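Local coordinates for protein RNA-dependent RNA polymerase (Taggert virus, PDB 6DX3) that probably removes ubiquitin from modified proteins, acting as the viral OTU-domain cysteine protease of a nairovirus polymerase, at residues Y117-D122 / D128-Y133; G15-P20 / Y133-M138; C40-L45 / K59-Q64. All coordinates share one frame; numbering follows the deposited sequence.

Overall arrangement
Contact 1 lies in the mixed sheet of this OTU-like domain and contact 2 at the end of its strands, their centres about 9 Å apart. Strand 126-133 is the common element: contact 1 pairs it with its hairpin partner 116-121, and contact 2 joins its end, through the shared Tyr-133, and the loop that follows to the start of strand 17-24, its other neighbour. Contact 3 lies across the chain's centre, about 18 and 20 Å from the centres of contacts 1 and 2, where helix 40-49 crosses helix 57-72. Along the chain contact 2 closes the widest loop; contact 3, then contact 1, fall inside it in series. One region builds the sheet, the other the helical side.

Contact 1: Y117-D122 / D128-Y133; sequences YIWHED and DYVVRY
His-120 and Tyr-129 face each other near the turn end of the hairpin, and the histidine can be followed outward from the chain. Its CB lies over one face of the Tyr-129 ring, 3.6 Å from that ring's centroid. Next, CG approaches Tyr-129 CE2 at 3.3 Å; the two rings are nearly parallel, with planes 16° apart, but slid so far that they scarcely overlap. With CG anti to the backbone N, chi1 168° swings the ring over Tyr-129, and the turn about chi2 brings ND1 to the Asp-128 side. There ND1 donates to Asp-128 OD1 over 2.7 Å, the oxygen lying in the imidazole plane and offering its syn lone pair, a His-carboxylate hydrogen bond.

The strands beneath run antiparallel. Ile-118 and Val-131 form a hydrogen-bonded pair, with Ile-118 N to Val-131 O at 2.9 Å, and on the same face as His-120 their side chains touch through Ile-118 CB and Val-131 CG2. On the other face Val-130 CG2 sits over the middle of the Trp-119 indole, nearest CD2, 3.9 Å from the six-membered ring's centroid. Arg-132 lays CG over Tyr-117, while its NE goes to Gly-134 O and the tyrosine OH to Asp-136 O.

Closer to the turn the carboxylates of Asp-122 and Asp-128 stack almost parallel, like charges probably eased by a shared water that donates to an OD2 of each; Asp-122 OD1 also meets His-126 ND1. The Asp-128 carboxylate holds the proton on His-120 ND1 and may raise the imidazole's affinity for a second; the bond would then link the strands as a charged pair.

Contact 2: G15-P20 / Y133-M138; sequences GYYYSP and YGEDPM
Tyr-16 and Tyr-133 lie alongside one another and point the same way, but their rings are tilted by 37°, too oblique for either a stack or an edge-to-face pair. The centroids are 4.7 Å apart. Tyr-16 places its CB over one face of the Tyr-133 ring, a CH-pi contact, and the closest approach of these two side chains is between Tyr-16 CD2 and Tyr-133 CE1 at 3.4 Å. In return the Tyr-133 hydroxyl oxygen rides above the rim of the Tyr-16 ring. With CG of Tyr-16 between its backbone N and carbonyl carbon (chi1 54°), the ring follows the length of its neighbour. The Tyr-133 hydroxyl is hydrogen-bonded to Glu-78 OE2, which helps hold the ring's outer end in place against Tyr-16.

The next pair is set quite differently. Tyr-17 and Glu-135 cross at about a right angle, and ring and carboxylate planes stand 89° apart. Tyr-17 OH donates to the syn lone pair of Glu-135 OE2, and OE1 is equally near at 2.8 Å, so the phenol oxygen sits between the two carboxylate oxygens. A bend at chi2 turns the glutamate back to receive it. Nearer the backbone, Tyr-17 CD1 comes within 3.5 Å of Gly-134 O, while Gly-134 N donates to a water at 3.1 Å that reaches Gly-15 O only weakly.

Arg-132 makes a cation-pi contact with Tyr-17 and a long, weak ion pair with Glu-135. Its positive charge, together with the phenol's proton, would probably keep Glu-135 ionised, so that a polar bond on the surface complements the aromatic packing tying the strand 17-24 to the loop after 126-133.

Contact 3: C40-L45 / K59-Q64; sequences CLYHSL and KLIKEQ
Lys-62 sends NZ to a backbone oxygen, Lys-95 O, and on the way there lays its methylenes against Tyr-42. CG sits over one face of the tyrosine ring, offset toward the rim and 4.1 Å from the centroid, and CD comes to 3.7 Å from Tyr-42 CE2. An extended chain, with CG anti to the backbone N (chi1 -168°), is what lets the ammonium pass beyond the ring.

Ile-61 approaches the same ring from its edge: CG2 is 3.7 Å from Tyr-42 CD1, and this methyl also packs on Leu-45 CB at 3.9 Å. The isoleucine's other branch, CG1, rests near Tyr-42 O. The short helix segments pass with axes 8.4 Å apart at a steep 106°, so these two segments meet in a small cluster, which Phe-108 of helix 102-112 extends by touching Ile-61.

At the start of helix 40-49, away from this interface, Cys-40 packs on His-150, consistent with the cysteine-histidine pair of OTU proteases. What joins 40-45 to 59-64 is apolar and CH-pi packing, with the one charged side chain contributing its carbon atoms to the interface and its ammonium to a carbonyl outside it.

Contact 1: Y117-D122 / D128-Y133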
loop_
_atom_site.group_PDB
_atom_site.type_symbol
_atom_site.label_atom_id
_atom_site.label_comp_id
_atom_site.label_asym_id
_atom_site.label_seq_id
_atom_site.Cartn_x
_atom_site.Cartn_y
_atom_site.Cartn_z
ATOM N N TYR A 117 5.122 2.205 2.128
ATOM C CA TYR A 117 5.685 1.030 2.779
ATOM C C TYR A 117 4.553 0.054 3.066
ATOM O O TYR A 117 3.504 0.455 3.582
ATOM C CB TYR A 117 6.388 1.397 4.088
ATOM C CG TYR A 117 7.677 2.182 3.954
ATOM C CD1 TYR A 117 8.841 1.740 4.567
ATOM C CD2 TYR A 117 7.724 3.376 3.244
ATOM C CE1 TYR A 117 10.019 2.453 4.463
ATOM C CE2 TYR A 117 8.897 4.095 3.132
ATOM C CZ TYR A 117 10.041 3.629 3.745
ATOM O OH TYR A 117 11.215 4.339 3.642
ATOM N N ILE A 118 4.762 -1.217 2.738
ATOM C CA ILE A 118 3.802 -2.276 3.032
ATOM C C ILE A 118 4.469 -3.235 4.007
ATOM O O ILE A 118 5.375 -3.990 3.628
ATOM C CB ILE A 118 3.335 -3.015 1.772
ATOM C CG1 ILE A 118 2.902 -2.024 0.689
ATOM C CG2 ILE A 118 2.188 -3.958 2.111
ATOM C CD1 ILE A 118 2.420 -2.702 -0.587
ATOM N N TRP A 119 4.026 -3.206 5.260
ATOM C CA TRP A 119 4.589 -4.054 6.302
ATOM C C TRP A 119 3.777 -5.338 6.405
ATOM O O TRP A 119 2.553 -5.296 6.562
ATOM C CB TRP A 119 4.604 -3.320 7.645
ATOM C CG TRP A 119 5.301 -1.990 7.591
ATOM C CD1 TRP A 119 4.807 -0.822 7.081
ATOM C CD2 TRP A 119 6.620 -1.692 8.070
ATOM N NE1 TRP A 119 5.738 0.182 7.210
ATOM C CE2 TRP A 119 6.857 -0.325 7.816
ATOM C CE3 TRP A 119 7.622 -2.448 8.686
ATOM C CZ2 TRP A 119 8.055 0.301 8.158
ATOM C CZ3 TRP A 119 8.810 -1.824 9.025
ATOM C CH2 TRP A 119 9.018 -0.465 8.760
ATOM N N HIS A 120 4.458 -6.476 6.315
ATOM C CA HIS A 120 3.788 -7.770 6.320
ATOM C C HIS A 120 3.756 -8.336 7.734
ATOM O O HIS A 120 4.808 -8.591 8.331
ATOM C CB HIS A 120 4.476 -8.754 5.379
ATOM C CG HIS A 120 4.005 -10.164 5.548
ATOM N ND1 HIS A 120 4.683 -11.086 6.317
ATOM C CD2 HIS A 120 2.916 -10.806 5.064
ATOM C CE1 HIS A 120 4.036 -12.237 6.292
ATOM N NE2 HIS A 120 2.959 -12.094 5.539
ATOM N N GLU A 121 2.549 -8.549 8.252
ATOM C CA GLU A 121 2.365 -9.152 9.562
ATOM C C GLU A 121 2.482 -10.667 9.461
ATOM O O GLU A 121 1.775 -11.303 8.673
ATOM C CB GLU A 121 1.001 -8.767 10.135
ATOM C CG GLU A 121 0.709 -9.335 11.512
ATOM C CD GLU A 121 -0.722 -9.089 11.941
ATOM O OE1 GLU A 121 -1.621 -9.191 11.082
ATOM O OE2 GLU A 121 -0.950 -8.769 13.129
ATOM N N ASP A 122 3.375 -11.247 10.259
ATOM C CA ASP A 122 3.496 -12.698 10.335
ATOM C C ASP A 122 2.860 -13.275 11.594
ATOM O O ASP A 122 2.245 -14.344 11.539
ATOM C CB ASP A 122 4.971 -13.116 10.252
ATOM C CG ASP A 122 5.775 -12.647 11.444
ATOM O OD1 ASP A 122 5.584 -11.479 11.845
ATOM O OD2 ASP A 122 6.579 -13.440 11.981
ATOM N N ASP A 128 7.744 -9.255 9.693
ATOM C CA ASP A 128 9.000 -9.916 9.359
ATOM C C ASP A 128 9.611 -9.464 8.039
ATOM O O ASP A 128 10.767 -9.808 7.768
ATOM C CB ASP A 128 8.819 -11.445 9.331
ATOM C CG ASP A 128 7.838 -11.904 8.265
ATOM O OD1 ASP A 128 6.885 -11.156 7.962
ATOM O OD2 ASP A 128 8.020 -13.017 7.727
ATOM N N TYR A 129 8.882 -8.719 7.211
ATOM C CA TYR A 129 9.483 -8.107 6.032
ATOM C C TYR A 129 8.636 -6.915 5.611
ATOM O O TYR A 129 7.479 -6.775 6.014
ATOM C CB TYR A 129 9.652 -9.112 4.879
ATOM C CG TYR A 129 8.412 -9.415 4.056
ATOM C CD1 TYR A 129 8.013 -8.574 3.023
ATOM C CD2 TYR A 129 7.671 -10.570 4.282
ATOM C CE1 TYR A 129 6.894 -8.852 2.262
ATOM C CE2 TYR A 129 6.552 -10.862 3.520
ATOM C CZ TYR A 129 6.167 -9.996 2.513
ATOM O OH TYR A 129 5.055 -10.271 1.751
ATOM N N VAL A 130 9.237 -6.055 4.793
ATOM C CA VAL A 130 8.598 -4.835 4.317
ATOM C C VAL A 130 9.026 -4.599 2.874
ATOM O O VAL A 130 10.163 -4.903 2.496
ATOM C CB VAL A 130 8.953 -3.628 5.219
ATOM C CG1 VAL A 130 10.458 -3.380 5.225
ATOM C CG2 VAL A 130 8.197 -2.377 4.787
ATOM N N VAL A 131 8.106 -4.088 2.058
ATOM C CA VAL A 131 8.423 -3.673 0.699
ATOM C C VAL A 131 8.121 -2.187 0.570
ATOM O O VAL A 131 7.204 -1.660 1.210
ATOM C CB VAL A 131 7.660 -4.487 -0.372
ATOM C CG1 VAL A 131 7.945 -5.977 -0.212
ATOM C CG2 VAL A 131 6.172 -4.209 -0.307
ATOM N N ARG A 132 8.911 -1.506 -0.256
ATOM C CA ARG A 132 8.803 -0.064 -0.420
ATOM C C ARG A 132 8.651 0.265 -1.894
ATOM O O ARG A 132 9.509 -0.096 -2.707
ATOM C CB ARG A 132 10.022 0.659 0.161
ATOM C CG ARG A 132 9.904 2.179 0.112
ATOM C CD ARG A 132 11.160 2.856 0.623
ATOM N NE ARG A 132 12.242 2.796 -0.352
ATOM C CZ ARG A 132 13.530 2.879 -0.043
ATOM N NH1 ARG A 132 13.900 3.027 1.222
ATOM N NH2 ARG A 132 14.448 2.814 -0.996
ATOM N N TYR A 133 7.560 0.943 -2.233
ATOM C CA TYR A 133 7.358 1.522 -3.558
ATOM C C TYR A 133 7.695 3.004 -3.443
ATOM O O TYR A 133 6.877 3.801 -2.983
ATOM C CB TYR A 133 5.927 1.299 -4.039
ATOM C CG TYR A 133 5.595 -0.155 -4.286
ATOM C CD1 TYR A 133 5.843 -0.743 -5.519
ATOM C CD2 TYR A 133 5.037 -0.940 -3.286
ATOM C CE1 TYR A 133 5.543 -2.070 -5.750
ATOM C CE2 TYR A 133 4.737 -2.270 -3.507
ATOM C CZ TYR A 133 4.988 -2.830 -4.742
ATOM O OH TYR A 133 4.688 -4.155 -4.972
HETATM O O HOH W 1 8.224 -15.005 9.797
#

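Contact 2: G15-P20 / Y133-M138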
loop_
_atom_site.group_PDB
_atom_site.type_symbol
_atom_site.label_atom_id
_atom_site.label_comp_id
_atom_site.label_asym_id
_atom_site.label_seq_id
_atom_site.Cartn_x
_atom_site.Cartn_y
_atom_site.Cartn_z
ATOM N N GLY A 15 10.854 -3.931 -9.551
ATOM C CA GLY A 15 10.626 -2.504 -9.540
ATOM C C GLY A 15 10.336 -1.859 -8.193
ATOM O O GLY A 15 9.771 -0.756 -8.170
ATOM N N TYR A 16 10.704 -2.495 -7.085
ATOM C CA TYR A 16 10.498 -1.920 -5.762
ATOM C C TYR A 16 11.555 -2.477 -4.820
ATOM O O TYR A 16 12.357 -3.336 -5.194
ATOM C CB TYR A 16 9.080 -2.198 -5.248
ATOM C CG TYR A 16 8.692 -3.661 -5.257
ATOM C CD1 TYR A 16 8.873 -4.455 -4.133
ATOM C CD2 TYR A 16 8.140 -4.245 -6.391
ATOM C CE1 TYR A 16 8.516 -5.790 -4.137
ATOM C CE2 TYR A 16 7.781 -5.578 -6.405
ATOM C CZ TYR A 16 7.973 -6.346 -5.279
ATOM O OH TYR A 16 7.615 -7.674 -5.295
ATOM N N TYR A 17 11.549 -1.980 -3.589
ATOM C CA TYR A 17 12.520 -2.379 -2.582
ATOM C C TYR A 17 11.924 -3.421 -1.646
ATOM O O TYR A 17 10.718 -3.434 -1.388
ATOM C CB TYR A 17 12.992 -1.168 -1.775
ATOM C CG TYR A 17 13.782 -0.173 -2.587
ATOM C CD1 TYR A 17 13.147 0.865 -3.256
ATOM C CD2 TYR A 17 15.162 -0.275 -2.692
ATOM C CE1 TYR A 17 13.867 1.777 -4.001
ATOM C CE2 TYR A 17 15.890 0.633 -3.436
ATOM C CZ TYR A 17 15.239 1.656 -4.088
ATOM O OH TYR A 17 15.963 2.558 -4.828
ATOM N N TYR A 18 12.792 -4.294 -1.133
ATOM C CA TYR A 18 12.416 -5.350 -0.204
ATOM C C TYR A 18 13.433 -5.394 0.925
ATOM O O TYR A 18 14.635 -5.250 0.691
ATOM C CB TYR A 18 12.356 -6.717 -0.904
ATOM C CG TYR A 18 12.201 -7.909 0.026
ATOM C CD1 TYR A 18 10.948 -8.439 0.298
ATOM C CD2 TYR A 18 13.307 -8.519 0.608
ATOM C CE1 TYR A 18 10.798 -9.532 1.134
ATOM C CE2 TYR A 18 13.168 -9.610 1.450
ATOM C CZ TYR A 18 11.909 -10.113 1.707
ATOM O OH TYR A 18 11.760 -11.203 2.539
ATOM N N SER A 19 12.948 -5.616 2.149
ATOM C CA SER A 19 13.832 -5.703 3.294
ATOM C C SER A 19 13.231 -6.598 4.368
ATOM O O SER A 19 12.055 -6.418 4.719
ATOM C CB SER A 19 14.108 -4.317 3.880
ATOM O OG SER A 19 14.697 -4.418 5.164
ATOM N N PRO A 20 13.983 -7.561 4.894
ATOM C CA PRO A 20 13.534 -8.248 6.106
ATOM C C PRO A 20 13.638 -7.325 7.307
ATOM O O PRO A 20 14.523 -6.469 7.386
ATOM C CB PRO A 20 14.498 -9.433 6.223
ATOM C CG PRO A 20 15.744 -8.960 5.539
ATOM C CD PRO A 20 15.273 -8.079 4.405
ATOM N N TYR A 133 7.560 0.943 -2.233
ATOM C CA TYR A 133 7.358 1.522 -3.558
ATOM C C TYR A 133 7.695 3.004 -3.443
ATOM O O TYR A 133 6.877 3.801 -2.983
ATOM C CB TYR A 133 5.927 1.299 -4.039
ATOM C CG TYR A 133 5.595 -0.155 -4.286
ATOM C CD1 TYR A 133 5.843 -0.743 -5.519
ATOM C CD2 TYR A 133 5.037 -0.940 -3.286
ATOM C CE1 TYR A 133 5.543 -2.070 -5.750
ATOM C CE2 TYR A 133 4.737 -2.270 -3.507
ATOM C CZ TYR A 133 4.988 -2.830 -4.742
ATOM O OH TYR A 133 4.688 -4.155 -4.972
ATOM N N GLY A 134 8.905 3.369 -3.841
ATOM C CA GLY A 134 9.398 4.725 -3.716
ATOM C C GLY A 134 10.708 4.774 -2.953
ATOM O O GLY A 134 11.267 3.756 -2.549
ATOM N N GLU A 135 11.188 6.003 -2.752
ATOM C CA GLU A 135 12.479 6.240 -2.123
ATOM C C GLU A 135 12.406 7.006 -0.811
ATOM O O GLU A 135 13.410 7.054 -0.092
ATOM C CB GLU A 135 13.407 7.011 -3.077
ATOM C CG GLU A 135 13.441 6.476 -4.494
ATOM C CD GLU A 135 14.263 5.214 -4.613
ATOM O OE1 GLU A 135 15.045 4.928 -3.683
ATOM O OE2 GLU A 135 14.131 4.508 -5.636
ATOM N N ASP A 136 11.263 7.597 -0.475
ATOM C CA ASP A 136 11.207 8.525 0.642
ATOM C C ASP A 136 11.433 7.805 1.971
ATOM O O ASP A 136 11.163 6.606 2.094
ATOM C CB ASP A 136 9.864 9.247 0.668
ATOM C CG ASP A 136 9.727 10.258 -0.450
ATOM O OD1 ASP A 136 10.768 10.754 -0.930
ATOM O OD2 ASP A 136 8.582 10.560 -0.844
ATOM N N PRO A 137 11.944 8.514 2.978
ATOM C CA PRO A 137 12.059 7.921 4.313
ATOM C C PRO A 137 10.707 7.471 4.847
ATOM O O PRO A 137 9.644 7.873 4.365
ATOM C CB PRO A 137 12.642 9.059 5.157
ATOM C CG PRO A 137 13.383 9.906 4.177
ATOM C CD PRO A 137 12.595 9.835 2.900
ATOM N N MET A 138 10.767 6.622 5.875
ATOM C CA MET A 138 9.561 6.003 6.414
ATOM C C MET A 138 8.595 7.040 6.973
ATOM O O MET A 138 7.377 6.937 6.777
ATOM C CB MET A 138 9.949 4.990 7.490
ATOM C CG MET A 138 8.789 4.260 8.134
ATOM S SD MET A 138 9.339 3.319 9.569
ATOM C CE MET A 138 9.842 4.638 10.673
HETATM O O HOH W 2 10.523 1.720 -5.921
#

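Contact 3: C40-L45 / K59-Q64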
loop_
_atom_site.group_PDB
_atom_site.type_symbol
_atom_site.label_atom_id
_atom_site.label_comp_id
_atom_site.label_asym_id
_atom_site.label_seq_id
_atom_site.Cartn_x
_atom_site.Cartn_y
_atom_site.Cartn_z
ATOM N N CYS A 40 -10.306 -2.683 1.806
ATOM C CA CYS A 40 -9.446 -2.234 2.897
ATOM C C CYS A 40 -8.116 -1.666 2.412
ATOM O O CYS A 40 -7.562 -0.766 3.055
ATOM C CB CYS A 40 -9.198 -3.392 3.861
ATOM S SG CYS A 40 -8.517 -4.837 3.032
ATOM N N LEU A 41 -7.570 -2.182 1.308
ATOM C CA LEU A 41 -6.345 -1.588 0.775
ATOM C C LEU A 41 -6.575 -0.130 0.400
ATOM O O LEU A 41 -5.782 0.749 0.756
ATOM C CB LEU A 41 -5.836 -2.374 -0.434
ATOM C CG LEU A 41 -4.636 -1.693 -1.107
ATOM C CD1 LEU A 41 -3.406 -1.743 -0.204
ATOM C CD2 LEU A 41 -4.326 -2.287 -2.468
ATOM N N TYR A 42 -7.676 0.145 -0.306
ATOM C CA TYR A 42 -7.963 1.505 -0.749
ATOM C C TYR A 42 -8.354 2.409 0.414
ATOM O O TYR A 42 -8.042 3.604 0.394
ATOM C CB TYR A 42 -9.056 1.477 -1.816
ATOM C CG TYR A 42 -8.726 0.539 -2.953
ATOM C CD1 TYR A 42 -7.650 0.797 -3.793
ATOM C CD2 TYR A 42 -9.473 -0.609 -3.179
ATOM C CE1 TYR A 42 -7.331 -0.055 -4.833
ATOM C CE2 TYR A 42 -9.162 -1.471 -4.220
ATOM C CZ TYR A 42 -8.086 -1.187 -5.043
ATOM O OH TYR A 42 -7.764 -2.030 -6.080
ATOM N N HIS A 43 -9.035 1.864 1.425
ATOM C CA HIS A 43 -9.290 2.616 2.651
ATOM C C HIS A 43 -7.981 3.070 3.288
ATOM O O HIS A 43 -7.821 4.244 3.641
ATOM C CB HIS A 43 -10.078 1.757 3.643
ATOM C CG HIS A 43 -11.536 1.634 3.330
ATOM N ND1 HIS A 43 -12.407 2.702 3.396
ATOM C CD2 HIS A 43 -12.283 0.562 2.975
ATOM C CE1 HIS A 43 -13.623 2.294 3.084
ATOM N NE2 HIS A 43 -13.575 1.001 2.822
ATOM N N SER A 44 -7.034 2.140 3.450
ATOM C CA SER A 44 -5.785 2.456 4.134
ATOM C C SER A 44 -4.918 3.407 3.322
ATOM O O SER A 44 -4.220 4.247 3.898
ATOM C CB SER A 44 -5.020 1.168 4.443
ATOM O OG SER A 44 -4.964 0.335 3.301
ATOM N N LEU A 45 -4.946 3.294 1.992
ATOM C CA LEU A 45 -4.249 4.266 1.157
ATOM C C LEU A 45 -4.912 5.638 1.239
ATOM O O LEU A 45 -4.224 6.666 1.247
ATOM C CB LEU A 45 -4.195 3.775 -0.287
ATOM C CG LEU A 45 -3.259 2.593 -0.549
ATOM C CD1 LEU A 45 -3.337 2.154 -2.004
ATOM C CD2 LEU A 45 -1.834 2.952 -0.169
ATOM N N LYS A 59 -12.949 5.176 -2.748
ATOM C CA LYS A 59 -13.324 5.257 -4.156
ATOM C C LYS A 59 -12.395 6.193 -4.917
ATOM O O LYS A 59 -12.029 5.918 -6.066
ATOM C CB LYS A 59 -14.776 5.718 -4.291
ATOM C CG LYS A 59 -15.806 4.686 -3.859
ATOM C CD LYS A 59 -17.193 5.047 -4.382
ATOM C CE LYS A 59 -18.249 4.076 -3.879
ATOM N NZ LYS A 59 -19.601 4.378 -4.432
ATOM N N LEU A 60 -12.007 7.309 -4.290
ATOM C CA LEU A 60 -11.017 8.196 -4.893
ATOM C C LEU A 60 -9.745 7.435 -5.236
ATOM O O LEU A 60 -9.157 7.640 -6.304
ATOM C CB LEU A 60 -10.698 9.352 -3.940
ATOM C CG LEU A 60 -11.785 10.381 -3.616
ATOM C CD1 LEU A 60 -11.185 11.537 -2.836
ATOM C CD2 LEU A 60 -12.467 10.893 -4.872
ATOM N N ILE A 61 -9.316 6.542 -4.341
ATOM C CA ILE A 61 -8.083 5.790 -4.553
ATOM C C ILE A 61 -8.253 4.785 -5.680
ATOM O O ILE A 61 -7.395 4.670 -6.564
ATOM C CB ILE A 61 -7.658 5.106 -3.241
ATOM C CG1 ILE A 61 -7.441 6.150 -2.146
ATOM C CG2 ILE A 61 -6.400 4.278 -3.442
ATOM C CD1 ILE A 61 -6.453 7.228 -2.534
ATOM N N LYS A 62 -9.365 4.046 -5.670
ATOM C CA LYS A 62 -9.576 2.973 -6.637
ATOM C C LYS A 62 -9.705 3.512 -8.058
ATOM O O LYS A 62 -9.231 2.884 -9.011
ATOM C CB LYS A 62 -10.820 2.174 -6.241
ATOM C CG LYS A 62 -11.006 0.865 -6.969
ATOM C CD LYS A 62 -11.972 -0.035 -6.204
ATOM C CE LYS A 62 -12.485 -1.160 -7.087
ATOM N NZ LYS A 62 -13.065 -2.293 -6.312
ATOM N N GLU A 63 -10.349 4.669 -8.223
ATOM C CA GLU A 63 -10.449 5.264 -9.551
ATOM C C GLU A 63 -9.082 5.705 -10.061
ATOM O O GLU A 63 -8.791 5.584 -11.257
ATOM C CB GLU A 63 -11.420 6.443 -9.526
ATOM C CG GLU A 63 -12.837 6.068 -9.127
ATOM C CD GLU A 63 -13.699 7.282 -8.865
ATOM O OE1 GLU A 63 -13.142 8.396 -8.777
ATOM O OE2 GLU A 63 -14.931 7.121 -8.744
ATOM N N GLN A 64 -8.229 6.210 -9.165
ATOM C CA GLN A 64 -6.886 6.609 -9.559
ATOM C C GLN A 64 -6.033 5.409 -9.951
ATOM O O GLN A 64 -5.179 5.525 -10.836
ATOM C CB GLN A 64 -6.218 7.382 -8.422
ATOM C CG GLN A 64 -6.775 8.781 -8.209
ATOM C CD GLN A 64 -6.307 9.754 -9.270
ATOM O OE1 GLN A 64 -5.116 9.846 -9.560
ATOM N NE2 GLN A 64 -7.245 10.479 -9.862
#